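Local coordinates for major royal jelly protein 1 (Apis mellifera, PDB 5YYL) that serves as the most abundant protein of royal jelly, binds sterol and probably has a nutritional function in the food of bee larvae, at residues 79-90 / 113-124; 138-146 / 182-190. All coordinates share one frame; numbering follows the deposited sequence.

Contact 1 of 2, residues 79-90 / 113-124; sequences TMLRYNGVPSSL and AKYDDCSGIVSA. With NAG (2-acetamido-2-deoxy-beta-D-glucopyranose), chain E.
Arg82 reaches across to segment 113-124 and ties its two ends together. Its CB lies beside Val122 O and rests against Ser123 CB. With CG anti to the backbone N (chi1 -175°) the chain starts out along that carbonyl, and bends at chi2 and chi3 lay CG and CD alongside one face of the Tyr115 ring. NE then gives Val122 O a nearly straight bond of 2.7 Å (177° at the hydrogen), in the guanidinium plane. CZ has Tyr115 CD2 over its centre at 3.7 Å, the two planes inclined by 29°; the backbone of Ser88 and Ser89 passes over the opposite face. Arg82 NH2 donates to Ala113 O at 2.8 Å, from above the carbonyl plane, and also to Ile121 O. Arg82 NH1 turns back to Val86 O at 2.7 Å, within its own segment. Only arginine offers five N-H groups on one flat plate, which suits a place lined with buried carbonyls.

Farther on, Ser89 OG donates to Met80 O and accepts from Ala124 N at 2.8 Å, a double role that a small hydroxyl fills well. Leu90 CD2 meets Ile121 CD1 beyond it, apolar against apolar. Arg82 thus pins the irregular connection between two four-stranded antiparallel sheets, 65-106 and 124-169, neighbouring blades in a beta-propeller.

Contact 2 of 2, residues 138-146 / 182-190; sequences LDSGLVNNT and KGRLSSLAV. With NAG (2-acetamido-2-deoxy-beta-D-glucopyranose), chain E.
The guanidinium of Arg184 carries the side-chain amide of Asn145 over one face, with ND2 3.3 Å above the plane and displaced toward the rim. Amide and guanidinium lie 18° from parallel, and the two donors ND2 and NE face each other without bonding. Near the plane, at the edge, sits Thr146 CG2. Arg184 NH1 instead donates to Asn145 O at 3.0 Å, nearly along the C=O axis although that oxygen is tilted out of the guanidinium plane. Asn145 therefore meets the arginine twice, through its amide and its backbone carbonyl, while Glu208 takes NE in a salt bridge.

This is a join between adjacent blades of a beta-propeller: the loop leaving strand 134-139 packs on the start of strand 185-192, the first strand of the next sheet. The stem of the arginine is apolar and long enough to serve here too; Leu142 crosses it at about a right angle, CD2 lying 3.4 Å from Arg184 CG.

Deeper in, leucines take over. Leu138 holds CG anti to its own N (chi1 178°), which carries CD2 over the backbone of strand 185-192, 3.6 Å from both Leu185 O and Ser187 O, and against Leu185 CB. Leu188 CD2 approaches Leu138 CB from farther along the strand. Leu138 and Leu185 are buried, where branched aliphatic chains fit well.

Two small turns shape the loop. Asp139 OD2 accepts from Gly141 N in an Asx turn, and the positive phi at position 141 suits a residue without CB. In the overlapping ST turn, Ser140 OG receives Leu142 N at 3.2 Å, with 167° at the hydrogen.

In the fold
Both segments of contact 1 precede those of contact 2 in the sequence, and the centres of the two contacts lie about 12 Å apart, on the same side of the chain's centre. The sheet 124-169 links them: segment 113-124 leads into its first strand, and segment 138-146 holds the end of its second strand and the loop after it. Together they join three successive blades of the propeller, the sheets beginning at residues 65, 124 and 185. The two also touch directly, through probable hydrogen bonds from Ser123 N to Asp139 OD2 and from Asn144 N to Arg82 O. Asn144 carries the N-linked glycan, whose first sugar also lies near Asn84, placing the sugar beside the seam and away from the sterol pocket.

Contact 1 of 2, residues 79-90 / 113-124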
loop_
_atom_site.group_PDB
_atom_site.type_symbol
_atom_site.label_atom_id
_atom_site.label_comp_id
_atom_site.label_asym_id
_atom_site.label_seq_id
_atom_site.Cartn_x
_atom_site.Cartn_y
_atom_site.Cartn_z
ATOM N N THR A 79 -20.677 12.929 -30.983
ATOM C CA THR A 79 -20.713 13.547 -32.312
ATOM C C THR A 79 -22.046 14.218 -32.534
ATOM O O THR A 79 -23.081 13.694 -32.138
ATOM C CB THR A 79 -20.448 12.583 -33.473
ATOM O OG1 THR A 79 -21.592 11.751 -33.692
ATOM C CG2 THR A 79 -19.230 11.760 -33.229
ATOM N N MET A 80 -22.004 15.382 -33.170
ATOM C CA MET A 80 -23.201 16.172 -33.381
ATOM C C MET A 80 -23.510 16.283 -34.880
ATOM O O MET A 80 -22.602 16.525 -35.716
ATOM C CB MET A 80 -23.040 17.553 -32.755
ATOM C CG MET A 80 -24.331 18.099 -32.161
ATOM S SD MET A 80 -24.891 17.376 -30.600
ATOM C CE MET A 80 -23.330 17.054 -29.773
ATOM N N LEU A 81 -24.791 16.067 -35.203
ATOM C CA LEU A 81 -25.298 16.276 -36.559
ATOM C C LEU A 81 -25.149 17.751 -36.875
ATOM O O LEU A 81 -25.652 18.599 -36.126
ATOM C CB LEU A 81 -26.779 15.898 -36.680
ATOM C CG LEU A 81 -27.154 14.419 -36.600
ATOM C CD1 LEU A 81 -28.658 14.252 -36.653
ATOM C CD2 LEU A 81 -26.459 13.646 -37.700
ATOM N N ARG A 82 -24.465 18.047 -37.976
ATOM C CA ARG A 82 -24.136 19.430 -38.337
ATOM C C ARG A 82 -25.313 20.137 -38.978
ATOM O O ARG A 82 -25.425 20.206 -40.189
ATOM C CB ARG A 82 -22.921 19.484 -39.261
ATOM C CG ARG A 82 -22.450 20.888 -39.576
ATOM C CD ARG A 82 -21.673 21.526 -38.418
ATOM N NE ARG A 82 -20.298 21.048 -38.460
ATOM C CZ ARG A 82 -19.251 21.622 -37.879
ATOM N NH1 ARG A 82 -19.384 22.735 -37.149
ATOM N NH2 ARG A 82 -18.045 21.056 -38.023
ATOM N N TYR A 83 -26.190 20.649 -38.136
ATOM C CA TYR A 83 -27.199 21.597 -38.561
ATOM C C TYR A 83 -26.621 23.023 -38.500
ATOM O O TYR A 83 -25.434 23.211 -38.216
ATOM C CB TYR A 83 -28.483 21.443 -37.740
ATOM C CG TYR A 83 -29.347 20.281 -38.176
ATOM C CD1 TYR A 83 -30.628 20.495 -38.667
ATOM C CD2 TYR A 83 -28.884 18.963 -38.104
ATOM C CE1 TYR A 83 -31.430 19.439 -39.068
ATOM C CE2 TYR A 83 -29.681 17.900 -38.510
ATOM C CZ TYR A 83 -30.958 18.146 -38.988
ATOM O OH TYR A 83 -31.773 17.118 -39.401
ATOM N N ASN A 84 -27.449 24.008 -38.844
ATOM C CA ASN A 84 -27.145 25.424 -38.615
ATOM C C ASN A 84 -27.165 25.671 -37.100
ATOM O O ASN A 84 -28.165 25.382 -36.423
ATOM C CB ASN A 84 -28.135 26.350 -39.351
ATOM C CG ASN A 84 -29.603 25.978 -39.108
ATOM O OD1 ASN A 84 -30.081 24.934 -39.585
ATOM N ND2 ASN A 84 -30.325 26.830 -38.364
ATOM N N GLY A 85 -26.037 26.166 -36.582
ATOM C CA GLY A 85 -25.879 26.444 -35.153
ATOM C C GLY A 85 -25.212 25.333 -34.343
ATOM O O GLY A 85 -25.534 25.120 -33.162
ATOM N N VAL A 86 -24.268 24.642 -34.981
ATOM C CA VAL A 86 -23.550 23.534 -34.381
ATOM C C VAL A 86 -22.061 23.803 -34.569
ATOM O O VAL A 86 -21.518 23.511 -35.632
ATOM C CB VAL A 86 -23.967 22.189 -35.002
ATOM C CG1 VAL A 86 -23.094 21.059 -34.460
ATOM C CG2 VAL A 86 -25.436 21.918 -34.702
ATOM N N PRO A 87 -21.404 24.373 -33.537
ATOM C CA PRO A 87 -20.014 24.834 -33.647
ATOM C C PRO A 87 -19.024 23.755 -34.035
ATOM O O PRO A 87 -18.201 23.978 -34.929
ATOM C CB PRO A 87 -19.694 25.364 -32.244
ATOM C CG PRO A 87 -20.752 24.833 -31.351
ATOM C CD PRO A 87 -21.965 24.655 -32.201
ATOM N N SER A 88 -19.095 22.603 -33.362
ATOM C CA SER A 88 -18.245 21.459 -33.698
ATOM C C SER A 88 -19.046 20.193 -33.796
ATOM O O SER A 88 -20.076 20.047 -33.122
ATOM C CB SER A 88 -17.137 21.271 -32.673
ATOM O OG SER A 88 -16.332 20.142 -33.010
ATOM N N SER A 89 -18.558 19.283 -34.644
ATOM C CA SER A 89 -19.223 18.003 -34.871
ATOM C C SER A 89 -18.584 16.897 -34.050
ATOM O O SER A 89 -19.290 16.183 -33.357
ATOM C CB SER A 89 -19.197 17.618 -36.343
ATOM O OG SER A 89 -20.033 16.498 -36.531
ATOM N N LEU A 90 -17.267 16.753 -34.158
ATOM C CA LEU A 90 -16.525 15.776 -33.387
ATOM C C LEU A 90 -16.085 16.379 -32.047
ATOM O O LEU A 90 -15.249 17.284 -32.017
ATOM C CB LEU A 90 -15.311 15.288 -34.181
ATOM C CG LEU A 90 -14.465 14.193 -33.539
ATOM C CD1 LEU A 90 -15.309 12.983 -33.165
ATOM C CD2 LEU A 90 -13.352 13.793 -34.487
ATOM N N ALA A 113 -13.252 21.680 -36.373
ATOM C CA ALA A 113 -14.625 22.180 -36.300
ATOM C C ALA A 113 -15.039 23.014 -37.516
ATOM O O ALA A 113 -16.235 23.176 -37.749
ATOM C CB ALA A 113 -14.816 23.000 -35.030
ATOM N N LYS A 114 -14.060 23.543 -38.263
ATOM C CA LYS A 114 -14.306 24.468 -39.384
ATOM C C LYS A 114 -14.636 23.739 -40.682
ATOM O O LYS A 114 -13.941 22.788 -41.061
ATOM C CB LYS A 114 -13.082 25.365 -39.631
ATOM N N TYR A 115 -15.695 24.200 -41.355
ATOM C CA TYR A 115 -16.133 23.646 -42.636
ATOM C C TYR A 115 -16.554 24.735 -43.652
ATOM O O TYR A 115 -17.118 24.388 -44.698
ATOM C CB TYR A 115 -17.249 22.588 -42.423
ATOM C CG TYR A 115 -18.605 23.143 -42.020
ATOM C CD1 TYR A 115 -19.710 23.026 -42.868
ATOM C CD2 TYR A 115 -18.783 23.801 -40.800
ATOM C CE1 TYR A 115 -20.946 23.549 -42.513
ATOM C CE2 TYR A 115 -20.016 24.322 -40.433
ATOM C CZ TYR A 115 -21.096 24.204 -41.297
ATOM O OH TYR A 115 -22.330 24.702 -40.928
ATOM N N ASP A 116 -16.337 26.026 -43.334
ATOM C CA ASP A 116 -16.389 27.102 -44.337
ATOM C C ASP A 116 -15.344 26.744 -45.392
ATOM O O ASP A 116 -15.688 26.516 -46.560
ATOM C CB ASP A 116 -16.099 28.482 -43.718
ATOM N N ASP A 117 -14.089 26.634 -44.935
ATOM C CA ASP A 117 -12.962 26.062 -45.708
ATOM C C ASP A 117 -13.268 24.719 -46.418
ATOM O O ASP A 117 -12.780 24.496 -47.539
ATOM C CB ASP A 117 -11.736 25.881 -44.794
ATOM N N CYS A 118 -14.061 23.854 -45.757
ATOM C CA CYS A 118 -14.431 22.521 -46.230
ATOM C C CYS A 118 -13.179 21.641 -46.094
ATOM O O CYS A 118 -12.934 20.769 -46.914
ATOM C CB CYS A 118 -14.976 22.590 -47.670
ATOM S SG CYS A 118 -15.588 21.064 -48.401
ATOM N N SER A 119 -12.392 21.891 -45.043
ATOM C CA SER A 119 -11.037 21.344 -44.923
ATOM C C SER A 119 -11.062 20.045 -44.145
ATOM O O SER A 119 -10.476 19.037 -44.574
ATOM N N GLY A 120 -11.722 20.096 -42.984
ATOM C CA GLY A 120 -11.842 18.959 -42.075
ATOM C C GLY A 120 -13.186 18.932 -41.360
ATOM O O GLY A 120 -13.674 19.956 -40.894
ATOM N N ILE A 121 -13.766 17.739 -41.310
ATOM C CA ILE A 121 -15.003 17.357 -40.576
ATOM C C ILE A 121 -16.215 18.306 -40.639
ATOM O O ILE A 121 -16.317 19.282 -39.900
ATOM C CB ILE A 121 -14.737 16.860 -39.125
ATOM C CG1 ILE A 121 -13.430 16.036 -39.070
ATOM C CG2 ILE A 121 -15.931 16.041 -38.626
ATOM C CD1 ILE A 121 -13.233 15.178 -37.847
ATOM N N VAL A 122 -17.146 17.957 -41.521
ATOM C CA VAL A 122 -18.423 18.637 -41.652
ATOM C C VAL A 122 -19.390 18.054 -40.651
ATOM O O VAL A 122 -19.929 18.779 -39.840
ATOM C CB VAL A 122 -19.011 18.508 -43.084
ATOM C CG1 VAL A 122 -20.355 19.225 -43.210
ATOM C CG2 VAL A 122 -18.010 19.017 -44.110
ATOM N N SER A 123 -19.643 16.753 -40.743
ATOM C CA SER A 123 -20.611 16.071 -39.867
ATOM C C SER A 123 -20.167 14.639 -39.533
ATOM O O SER A 123 -20.420 13.707 -40.309
ATOM C CB SER A 123 -21.994 16.059 -40.509
ATOM O OG SER A 123 -22.941 15.546 -39.595
ATOM N N ALA A 124 -19.488 14.490 -38.387
ATOM C CA ALA A 124 -19.085 13.187 -37.852
ATOM C C ALA A 124 -20.334 12.365 -37.532
ATOM O O ALA A 124 -20.943 12.493 -36.471
ATOM C CB ALA A 124 -18.220 13.359 -36.609
HETATM C C1 NAG E . -30.416 24.367 -42.934
HETATM C C2 NAG E . -30.066 25.015 -44.285
HETATM C C3 NAG E . -30.142 26.545 -44.171
HETATM C C4 NAG E . -31.472 27.052 -43.612
HETATM C C5 NAG E . -31.777 26.269 -42.322
HETATM C C6 NAG E . -33.149 26.511 -41.698
HETATM C C7 NAG E . -28.464 24.369 -46.067
HETATM C C8 NAG E . -27.031 24.070 -46.404
HETATM N N2 NAG E . -28.732 24.675 -44.783
HETATM O O3 NAG E . -29.923 27.152 -45.448
HETATM O O4 NAG E . -31.298 28.473 -43.404
HETATM O O5 NAG E . -31.707 24.859 -42.567
HETATM O O6 NAG E . -34.181 26.304 -42.665
HETATM O O7 NAG E . -29.314 24.319 -46.939
#

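Contact 2 of 2, residues 138-146 / 182-190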
loop_
_atom_site.group_PDB
_atom_site.type_symbol
_atom_site.label_atom_id
_atom_site.label_comp_id
_atom_site.label_asym_id
_atom_site.label_seq_id
_atom_site.Cartn_x
_atom_site.Cartn_y
_atom_site.Cartn_z
ATOM N N LEU A 138 -16.535 8.702 -39.589
ATOM C CA LEU A 138 -17.323 8.779 -40.823
ATOM C C LEU A 138 -17.929 10.169 -40.918
ATOM O O LEU A 138 -18.955 10.428 -40.305
ATOM C CB LEU A 138 -18.422 7.685 -40.862
ATOM C CG LEU A 138 -19.357 7.677 -42.096
ATOM C CD1 LEU A 138 -18.619 7.292 -43.366
ATOM C CD2 LEU A 138 -20.536 6.746 -41.910
ATOM N N ASP A 139 -17.269 11.057 -41.661
ATOM C CA ASP A 139 -17.817 12.372 -42.012
ATOM C C ASP A 139 -18.698 12.198 -43.244
ATOM O O ASP A 139 -18.210 11.784 -44.295
ATOM C CB ASP A 139 -16.685 13.379 -42.289
ATOM C CG ASP A 139 -17.193 14.761 -42.761
ATOM O OD1 ASP A 139 -16.370 15.512 -43.342
ATOM O OD2 ASP A 139 -18.382 15.115 -42.526
ATOM N N SER A 140 -19.982 12.515 -43.103
ATOM C CA SER A 140 -20.933 12.352 -44.196
ATOM C C SER A 140 -20.782 13.455 -45.246
ATOM O O SER A 140 -20.931 13.217 -46.453
ATOM C CB SER A 140 -22.361 12.324 -43.663
ATOM O OG SER A 140 -22.690 13.510 -42.983
ATOM N N GLY A 141 -20.471 14.662 -44.775
ATOM C CA GLY A 141 -20.449 15.854 -45.616
ATOM C C GLY A 141 -21.795 16.558 -45.672
ATOM O O GLY A 141 -21.919 17.576 -46.344
ATOM N N LEU A 142 -22.787 16.049 -44.945
ATOM C CA LEU A 142 -24.124 16.601 -45.015
ATOM C C LEU A 142 -24.269 17.792 -44.076
ATOM O O LEU A 142 -23.603 17.865 -43.039
ATOM C CB LEU A 142 -25.188 15.543 -44.696
ATOM C CG LEU A 142 -25.585 14.622 -45.851
ATOM C CD1 LEU A 142 -24.412 14.196 -46.730
ATOM C CD2 LEU A 142 -26.289 13.408 -45.273
ATOM N N VAL A 143 -25.136 18.725 -44.472
ATOM C CA VAL A 143 -25.589 19.810 -43.619
ATOM C C VAL A 143 -27.099 19.659 -43.484
ATOM O O VAL A 143 -27.768 19.294 -44.450
ATOM C CB VAL A 143 -25.208 21.181 -44.203
ATOM C CG1 VAL A 143 -25.694 22.297 -43.293
ATOM C CG2 VAL A 143 -23.702 21.271 -44.416
ATOM N N ASN A 144 -27.624 19.905 -42.280
ATOM C CA ASN A 144 -29.037 19.628 -41.959
ATOM C C ASN A 144 -29.445 18.173 -42.257
ATOM O O ASN A 144 -30.615 17.888 -42.506
ATOM C CB ASN A 144 -29.989 20.585 -42.702
ATOM C CG ASN A 144 -29.629 22.057 -42.530
ATOM O OD1 ASN A 144 -28.558 22.397 -42.040
ATOM N ND2 ASN A 144 -30.524 22.926 -42.972
ATOM N N ASN A 145 -28.464 17.265 -42.214
ATOM C CA ASN A 145 -28.628 15.838 -42.552
ATOM C C ASN A 145 -29.135 15.544 -43.987
ATOM O O ASN A 145 -29.664 14.450 -44.239
ATOM C CB ASN A 145 -29.526 15.150 -41.488
ATOM C CG ASN A 145 -29.102 13.715 -41.171
ATOM O OD1 ASN A 145 -27.913 13.391 -41.047
ATOM N ND2 ASN A 145 -30.092 12.851 -41.014
ATOM N N THR A 146 -28.973 16.498 -44.917
ATOM C CA THR A 146 -29.499 16.372 -46.301
ATOM C C THR A 146 -28.587 17.010 -47.368
ATOM O O THR A 146 -28.083 16.305 -48.242
ATOM C CB THR A 146 -30.925 16.953 -46.444
ATOM O OG1 THR A 146 -30.953 18.296 -45.951
ATOM C CG2 THR A 146 -31.942 16.125 -45.672
ATOM N N LYS A 182 -28.976 9.711 -54.662
ATOM C CA LYS A 182 -29.159 9.993 -53.239
ATOM C C LYS A 182 -28.085 9.296 -52.405
ATOM O O LYS A 182 -27.545 8.267 -52.800
ATOM C CB LYS A 182 -30.552 9.547 -52.790
ATOM C CG LYS A 182 -31.698 10.293 -53.469
ATOM N N GLY A 183 -27.754 9.900 -51.266
ATOM C CA GLY A 183 -26.809 9.310 -50.320
ATOM C C GLY A 183 -26.838 9.907 -48.919
ATOM O O GLY A 183 -26.892 11.147 -48.751
ATOM N N ARG A 184 -26.810 9.026 -47.912
ATOM C CA ARG A 184 -26.593 9.428 -46.516
ATOM C C ARG A 184 -25.870 8.342 -45.721
ATOM O O ARG A 184 -26.494 7.409 -45.229
ATOM C CB ARG A 184 -27.907 9.801 -45.835
ATOM C CG ARG A 184 -27.704 10.375 -44.437
ATOM C CD ARG A 184 -28.829 11.288 -44.011
ATOM N NE ARG A 184 -30.009 10.562 -43.540
ATOM C CZ ARG A 184 -31.272 10.973 -43.676
ATOM N NH1 ARG A 184 -31.570 12.120 -44.301
ATOM N NH2 ARG A 184 -32.253 10.208 -43.189
ATOM N N LEU A 185 -24.560 8.519 -45.563
ATOM C CA LEU A 185 -23.705 7.563 -44.869
ATOM C C LEU A 185 -23.938 7.634 -43.346
ATOM O O LEU A 185 -23.501 8.578 -42.676
ATOM C CB LEU A 185 -22.238 7.837 -45.246
ATOM C CG LEU A 185 -21.941 7.911 -46.765
ATOM C CD1 LEU A 185 -20.458 7.847 -47.073
ATOM C CD2 LEU A 185 -22.646 6.806 -47.535
ATOM N N SER A 186 -24.640 6.643 -42.812
ATOM C CA SER A 186 -25.256 6.699 -41.472
ATOM C C SER A 186 -24.837 5.602 -40.469
ATOM O O SER A 186 -25.473 5.459 -39.429
ATOM C CB SER A 186 -26.755 6.536 -41.692
ATOM O OG SER A 186 -27.060 5.204 -42.183
ATOM N N SER A 187 -23.842 4.788 -40.818
ATOM C CA SER A 187 -23.461 3.626 -40.005
ATOM C C SER A 187 -22.049 3.170 -40.364
ATOM O O SER A 187 -21.616 3.311 -41.507
ATOM C CB SER A 187 -24.462 2.470 -40.190
ATOM O OG SER A 187 -24.694 1.789 -38.963
ATOM N N LEU A 188 -21.337 2.649 -39.373
ATOM C CA LEU A 188 -19.906 2.401 -39.502
ATOM C C LEU A 188 -19.500 1.223 -38.635
ATOM O O LEU A 188 -20.013 1.037 -37.521
ATOM C CB LEU A 188 -19.108 3.636 -39.090
ATOM C CG LEU A 188 -17.578 3.597 -39.063
ATOM C CD1 LEU A 188 -17.039 3.512 -40.479
ATOM C CD2 LEU A 188 -17.057 4.826 -38.327
ATOM N N ALA A 189 -18.578 0.426 -39.156
ATOM C CA ALA A 189 -18.027 -0.705 -38.427
ATOM C C ALA A 189 -16.647 -0.976 -38.972
ATOM O O ALA A 189 -16.423 -0.842 -40.167
ATOM C CB ALA A 189 -18.905 -1.919 -38.595
ATOM N N VAL A 190 -15.721 -1.359 -38.096
ATOM C CA VAL A 190 -14.328 -1.509 -38.472
ATOM C C VAL A 190 -13.782 -2.855 -38.008
ATOM O O VAL A 190 -14.029 -3.274 -36.890
ATOM C CB VAL A 190 -13.511 -0.361 -37.865
ATOM C CG1 VAL A 190 -12.040 -0.478 -38.256
ATOM C CG2 VAL A 190 -14.093 0.985 -38.293
HETATM C C1 NAG E . -30.416 24.367 -42.934
HETATM C C2 NAG E . -30.066 25.015 -44.285
HETATM C C3 NAG E . -30.142 26.545 -44.171
HETATM C C4 NAG E . -31.472 27.052 -43.612
HETATM C C5 NAG E . -31.777 26.269 -42.322
HETATM C C6 NAG E . -33.149 26.511 -41.698
HETATM C C7 NAG E . -28.464 24.369 -46.067
HETATM C C8 NAG E . -27.031 24.070 -46.404
HETATM N N2 NAG E . -28.732 24.675 -44.783
HETATM O O3 NAG E . -29.923 27.152 -45.448
HETATM O O4 NAG E . -31.298 28.473 -43.404
HETATM O O5 NAG E . -31.707 24.859 -42.567
HETATM O O6 NAG E . -34.181 26.304 -42.665
HETATM O O7 NAG E . -29.314 24.319 -46.939
#